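PDB 3MOG: 3-hydroxyadipyl-CoA dehydrogenase from Escherichia coli, which catalyses the NAD+-dependent oxidation of (3S)-3-hydroxyadipyl-CoA to 3-oxoadipyl-CoA in the breakdown of phenylacetate. Local coordinates for residues V194-Y199 with D240-V245; A205-V210 with S262-E267. All coordinates share one frame; numbering follows the deposited sequence.

Interaction 1 of 2, residues V194-Y199 with D240-V245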
loop_
_atom_site.group_PDB
_atom_site.type_symbol
_atom_site.label_atom_id
_atom_site.label_comp_id
_atom_site.label_asym_id
_atom_site.label_seq_id
_atom_site.Cartn_x
_atom_site.Cartn_y
_atom_site.Cartn_z
ATOM N N VAL C 194 5.271 -18.270 -4.645
ATOM C CA VAL C 194 4.213 -18.754 -5.545
ATOM C C VAL C 194 3.074 -19.454 -4.795
ATOM O O VAL C 194 1.927 -19.368 -5.213
ATOM C CB VAL C 194 4.806 -19.638 -6.688
ATOM C CG1 VAL C 194 3.730 -20.231 -7.607
ATOM C CG2 VAL C 194 5.798 -18.832 -7.484
ATOM N N ALA C 195 3.387 -20.094 -3.669
ATOM C CA ALA C 195 2.375 -20.722 -2.815
ATOM C C ALA C 195 1.416 -19.762 -2.128
ATOM O O ALA C 195 0.340 -20.179 -1.705
ATOM C CB ALA C 195 3.040 -21.605 -1.757
ATOM N N ARG C 196 1.802 -18.496 -1.985
ATOM C CA ARG C 196 1.003 -17.537 -1.205
ATOM C C ARG C 196 -0.516 -17.482 -1.522
ATOM O O ARG C 196 -1.324 -17.491 -0.589
ATOM C CB ARG C 196 1.615 -16.129 -1.253
ATOM C CG ARG C 196 2.892 -15.911 -0.433
ATOM C CD ARG C 196 2.713 -16.318 1.040
ATOM N NE ARG C 196 3.309 -17.632 1.309
ATOM C CZ ARG C 196 3.122 -18.338 2.415
ATOM N NH1 ARG C 196 2.342 -17.877 3.391
ATOM N NH2 ARG C 196 3.723 -19.516 2.547
ATOM N N PRO C 197 -0.918 -17.443 -2.820
ATOM C CA PRO C 197 -2.391 -17.372 -3.021
ATOM C C PRO C 197 -3.168 -18.657 -2.733
ATOM O O PRO C 197 -4.402 -18.627 -2.656
ATOM C CB PRO C 197 -2.541 -16.958 -4.484
ATOM C CG PRO C 197 -1.227 -17.241 -5.117
ATOM C CD PRO C 197 -0.178 -17.134 -4.066
ATOM N N TYR C 198 -2.459 -19.772 -2.556
ATOM C CA TYR C 198 -3.128 -20.997 -2.159
ATOM C C TYR C 198 -3.737 -20.784 -0.771
ATOM O O TYR C 198 -4.884 -21.163 -0.534
ATOM C CB TYR C 198 -2.184 -22.202 -2.201
ATOM C CG TYR C 198 -2.876 -23.526 -1.948
ATOM C CD1 TYR C 198 -3.926 -23.945 -2.760
ATOM C CD2 TYR C 198 -2.467 -24.369 -0.904
ATOM C CE1 TYR C 198 -4.574 -25.146 -2.532
ATOM C CE2 TYR C 198 -3.103 -25.575 -0.673
ATOM C CZ TYR C 198 -4.159 -25.952 -1.491
ATOM O OH TYR C 198 -4.803 -27.133 -1.282
ATOM N N TYR C 199 -2.996 -20.107 0.110
ATOM C CA TYR C 199 -3.489 -19.828 1.451
ATOM C C TYR C 199 -4.434 -18.648 1.480
ATOM O O TYR C 199 -5.473 -18.711 2.128
ATOM C CB TYR C 199 -2.337 -19.630 2.439
ATOM C CG TYR C 199 -1.347 -20.753 2.373
ATOM C CD1 TYR C 199 -0.060 -20.534 1.876
ATOM C CD2 TYR C 199 -1.702 -22.048 2.754
ATOM C CE1 TYR C 199 0.853 -21.549 1.788
ATOM C CE2 TYR C 199 -0.779 -23.095 2.666
ATOM C CZ TYR C 199 0.493 -22.831 2.181
ATOM O OH TYR C 199 1.427 -23.830 2.077
ATOM N N ASP C 240 1.072 -19.715 13.356
ATOM C CA ASP C 240 2.175 -18.788 13.616
ATOM C C ASP C 240 3.237 -18.794 12.517
ATOM O O ASP C 240 3.695 -17.733 12.109
ATOM C CB ASP C 240 2.805 -19.035 15.001
ATOM C CG ASP C 240 3.345 -20.468 15.179
ATOM O OD1 ASP C 240 2.899 -21.408 14.481
ATOM O OD2 ASP C 240 4.228 -20.649 16.039
ATOM N N VAL C 241 3.597 -19.981 12.029
ATOM C CA VAL C 241 4.661 -20.134 11.031
ATOM C C VAL C 241 4.201 -19.631 9.655
ATOM O O VAL C 241 4.903 -18.843 9.009
ATOM C CB VAL C 241 5.167 -21.609 10.949
ATOM C CG1 VAL C 241 6.301 -21.763 9.918
ATOM C CG2 VAL C 241 5.639 -22.106 12.329
ATOM N N ASN C 242 3.006 -20.055 9.240
ATOM C CA ASN C 242 2.483 -19.737 7.912
ATOM C C ASN C 242 2.171 -18.250 7.784
ATOM O O ASN C 242 2.441 -17.654 6.743
ATOM C CB ASN C 242 1.304 -20.665 7.574
ATOM C CG ASN C 242 0.579 -20.301 6.283
ATOM O OD1 ASN C 242 -0.349 -19.483 6.290
ATOM N ND2 ASN C 242 0.946 -20.969 5.178
ATOM N N PHE C 243 1.663 -17.656 8.869
ATOM C CA PHE C 243 1.344 -16.228 8.937
ATOM C C PHE C 243 2.610 -15.389 8.918
ATOM O O PHE C 243 2.614 -14.288 8.356
ATOM C CB PHE C 243 0.528 -15.920 10.203
ATOM C CG PHE C 243 0.083 -14.472 10.341
ATOM C CD1 PHE C 243 -0.958 -13.971 9.567
ATOM C CD2 PHE C 243 0.661 -13.643 11.298
ATOM C CE1 PHE C 243 -1.405 -12.653 9.709
ATOM C CE2 PHE C 243 0.233 -12.310 11.458
ATOM C CZ PHE C 243 -0.801 -11.813 10.660
ATOM N N ALA C 244 3.672 -15.904 9.537
ATOM C CA ALA C 244 4.964 -15.199 9.578
ATOM C C ALA C 244 5.594 -15.141 8.192
ATOM O O ALA C 244 6.202 -14.135 7.837
ATOM C CB ALA C 244 5.934 -15.857 10.582
ATOM N N VAL C 245 5.445 -16.219 7.421
ATOM C CA VAL C 245 5.895 -16.240 6.023
ATOM C C VAL C 245 5.102 -15.229 5.165
ATOM O O VAL C 245 5.695 -14.399 4.474
ATOM C CB VAL C 245 5.891 -17.681 5.431
ATOM C CG1 VAL C 245 6.218 -17.654 3.951
ATOM C CG2 VAL C 245 6.904 -18.590 6.186
#

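Interaction 2 of 2, residues A205-V210 with S262-E267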
loop_
_atom_site.group_PDB
_atom_site.type_symbol
_atom_site.label_atom_id
_atom_site.label_comp_id
_atom_site.label_asym_id
_atom_site.label_seq_id
_atom_site.Cartn_x
_atom_site.Cartn_y
_atom_site.Cartn_z
ATOM N N ALA C 205 -12.179 -16.365 1.284
ATOM C CA ALA C 205 -13.412 -17.143 1.195
ATOM C C ALA C 205 -13.995 -17.328 2.601
ATOM O O ALA C 205 -15.170 -17.059 2.826
ATOM C CB ALA C 205 -13.145 -18.498 0.513
ATOM N N LEU C 206 -13.136 -17.723 3.539
ATOM C CA LEU C 206 -13.492 -17.865 4.953
ATOM C C LEU C 206 -14.037 -16.589 5.600
ATOM O O LEU C 206 -15.028 -16.653 6.324
ATOM C CB LEU C 206 -12.293 -18.372 5.745
ATOM C CG LEU C 206 -12.521 -19.122 7.048
ATOM C CD1 LEU C 206 -13.792 -19.977 7.003
ATOM C CD2 LEU C 206 -11.307 -19.984 7.289
ATOM N N GLU C 207 -13.417 -15.440 5.311
ATOM C CA GLU C 207 -13.835 -14.156 5.892
ATOM C C GLU C 207 -15.191 -13.735 5.359
ATOM O O GLU C 207 -15.927 -13.019 6.033
ATOM C CB GLU C 207 -12.792 -13.054 5.616
ATOM C CG GLU C 207 -12.957 -11.761 6.439
ATOM C CD GLU C 207 -11.759 -10.810 6.351
ATOM O OE1 GLU C 207 -10.853 -11.044 5.528
ATOM O OE2 GLU C 207 -11.716 -9.823 7.117
ATOM N N GLU C 208 -15.527 -14.169 4.148
ATOM C CA GLU C 208 -16.828 -13.826 3.578
ATOM C C GLU C 208 -17.915 -14.912 3.729
ATOM O O GLU C 208 -19.012 -14.749 3.203
ATOM C CB GLU C 208 -16.683 -13.364 2.131
ATOM C CG GLU C 208 -16.258 -11.901 2.012
ATOM C CD GLU C 208 -16.031 -11.449 0.575
ATOM O OE1 GLU C 208 -16.976 -11.504 -0.230
ATOM O OE2 GLU C 208 -14.904 -11.018 0.254
ATOM N N GLN C 209 -17.604 -15.978 4.474
ATOM C CA GLN C 209 -18.526 -17.110 4.774
ATOM C C GLN C 209 -19.115 -17.746 3.503
ATOM O O GLN C 209 -20.312 -18.070 3.428
ATOM C CB GLN C 209 -19.624 -16.704 5.781
ATOM C CG GLN C 209 -19.101 -16.335 7.191
ATOM C CD GLN C 209 -20.162 -15.671 8.070
ATOM O OE1 GLN C 209 -19.932 -14.605 8.639
ATOM N NE2 GLN C 209 -21.326 -16.299 8.179
ATOM N N VAL C 210 -18.248 -17.897 2.504
ATOM C CA VAL C 210 -18.589 -18.496 1.225
ATOM C C VAL C 210 -18.963 -19.941 1.458
ATOM O O VAL C 210 -19.921 -20.435 0.882
ATOM C CB VAL C 210 -17.376 -18.430 0.264
ATOM C CG1 VAL C 210 -17.634 -19.182 -1.024
ATOM C CG2 VAL C 210 -17.055 -16.991 -0.037
ATOM N N SER C 262 -4.298 -11.874 6.364
ATOM C CA SER C 262 -5.713 -11.972 6.760
ATOM C C SER C 262 -5.935 -11.588 8.230
ATOM O O SER C 262 -5.183 -12.038 9.092
ATOM C CB SER C 262 -6.193 -13.410 6.554
ATOM O OG SER C 262 -7.570 -13.546 6.844
ATOM N N LEU C 263 -6.977 -10.801 8.519
ATOM C CA LEU C 263 -7.366 -10.556 9.925
ATOM C C LEU C 263 -7.892 -11.835 10.588
ATOM O O LEU C 263 -7.842 -11.964 11.807
ATOM C CB LEU C 263 -8.427 -9.458 10.063
ATOM C CG LEU C 263 -8.106 -8.024 9.649
ATOM C CD1 LEU C 263 -9.423 -7.355 9.333
ATOM C CD2 LEU C 263 -7.312 -7.224 10.705
ATOM N N VAL C 264 -8.393 -12.769 9.777
ATOM C CA VAL C 264 -8.867 -14.055 10.273
ATOM C C VAL C 264 -7.697 -14.907 10.740
ATOM O O VAL C 264 -7.779 -15.542 11.793
ATOM C CB VAL C 264 -9.706 -14.824 9.217
ATOM C CG1 VAL C 264 -10.267 -16.127 9.807
ATOM C CG2 VAL C 264 -10.829 -13.953 8.714
ATOM N N GLN C 265 -6.602 -14.894 9.981
ATOM C CA GLN C 265 -5.403 -15.622 10.392
ATOM C C GLN C 265 -4.711 -14.950 11.570
ATOM O O GLN C 265 -4.337 -15.628 12.527
ATOM C CB GLN C 265 -4.416 -15.832 9.237
ATOM C CG GLN C 265 -3.381 -16.912 9.561
ATOM C CD GLN C 265 -2.403 -17.197 8.434
ATOM O OE1 GLN C 265 -2.120 -16.332 7.602
ATOM N NE2 GLN C 265 -1.847 -18.412 8.427
ATOM N N GLN C 266 -4.547 -13.631 11.487
ATOM C CA GLN C 266 -3.944 -12.840 12.560
ATOM C C GLN C 266 -4.635 -13.132 13.885
ATOM O O GLN C 266 -3.972 -13.392 14.874
ATOM C CB GLN C 266 -4.031 -11.326 12.274
ATOM C CG GLN C 266 -3.245 -10.496 13.301
ATOM C CD GLN C 266 -3.188 -9.015 13.019
ATOM O OE1 GLN C 266 -2.108 -8.463 12.842
ATOM N NE2 GLN C 266 -4.343 -8.353 12.996
ATOM N N GLU C 267 -5.968 -13.087 13.880
ATOM C CA GLU C 267 -6.777 -13.392 15.063
ATOM C C GLU C 267 -6.462 -14.753 15.676
ATOM O O GLU C 267 -6.380 -14.865 16.903
ATOM C CB GLU C 267 -8.273 -13.301 14.741
ATOM C CG GLU C 267 -9.164 -13.211 15.960
ATOM C CD GLU C 267 -9.389 -11.784 16.441
ATOM O OE1 GLU C 267 -8.480 -10.925 16.305
ATOM O OE2 GLU C 267 -10.495 -11.532 16.966
HETATM O O HOH W 1 -8.610 -9.525 6.520
HETATM O O HOH W 2 -8.849 -12.667 4.502
#

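Interaction 1 of 2, residues V194-Y199 with D240-V245
Asn242 aims its amide nitrogen at the face of the Tyr199 ring: ND2 lies over the ring centre, 3.3 Å above the plane, and the amide plane stands nearly upright on the ring, at 80°, a position consistent with an N-H turned toward the pi cloud. OD1 is held by Gln265 of helix 263-270, which fixes how the amide is turned. With chi1 at 173°, CG swings away from the backbone N and carries the amide across to the tyrosine. Beside this pair Arg196 bends its chain at chi2 and chi3 and slips its guanidinium between an aromatic and an aliphatic side chain, Tyr199 CD1 over one face and Val245 CG1 3.4 Å above the opposite one, both offset toward its rim. Arginine suits the place because its flat faces accept such neighbours while its N-H groups bond outward: NH1 hydrogen-bonds Thr246 OG1 and makes only a weak, bent bond (128°) to Asn242 O at 3.4 Å, and NE reaches Asn192 O. Replacing Arg196 with an alanine would probably open a gap between Tyr199 and Val245 and leave Thr246 and the carbonyl of Asn192 without this donor. An arginine sandwiched between side chains and an amide set over a ring join helices 196-207 and 239-252 in the helical C-terminal domain of 3-hydroxyacyl-CoA dehydrogenases.

Interaction 2 of 2, residues A205-V210 with S262-E267
Ser262 faces Glu207 through a bridging water rather than directly: OG lies 2.8 Å from water 2, which donates to Glu207 OE1 at 2.8 Å. The same OG accepts from Val264 N at 3.1 Å, an N-cap bond for which a short hydroxyl side chain is well suited at the start of helix 263-270. Leu263 follows. Its backbone N, at the first turn where amides lack acceptors in the helix, gives its hydrogen to water 1 at 2.9 Å, and this water donates in turn to Glu207 OE1, leaving that oxygen gripped by two waters. The leucine's CD1 comes 4.0 Å from Glu207 OE2. The positive end of the helix dipole would probably help stabilise the negative charge of this carboxylate. Val264 supplies the nonpolar half: the extended glutamate chain lays CB and CG against Val264 CG2, with Glu207 CB 3.8 Å from that methyl, while the carboxylate continues to the waters. Glu207 ends helix 196-207, which a Schellman motif closes at Gln209, the positive-phi residue. Trp203 of that helix also covers Ser262 and Val264, Leu206 leans on Pro213 of helix 213-223, and Leu263 packs on Phe253 of a second subunit.

Both interactions use helix 196-207, interaction 1 near its start and interaction 2 at its end, and they dock it on helices 239-252 and 263-270, which follow each other in the chain. Interaction 1 is the more deeply buried, its centre about 8 Å from the centre of the chain, and its polar groups find protein partners or lie against an aromatic ring. Interaction 2, its centre about 19 Å from the centre of the chain and partly buried, relies on bridging waters and lies near a neighbouring subunit. The two contacts meet directly: Gln265 NE2 probably bonds to Asn242 OD1 at 2.8 Å, and Phe243 packs on Gln265 and Gln266, linking helices 239-252 and 263-270 to each other as well as to helix 196-207.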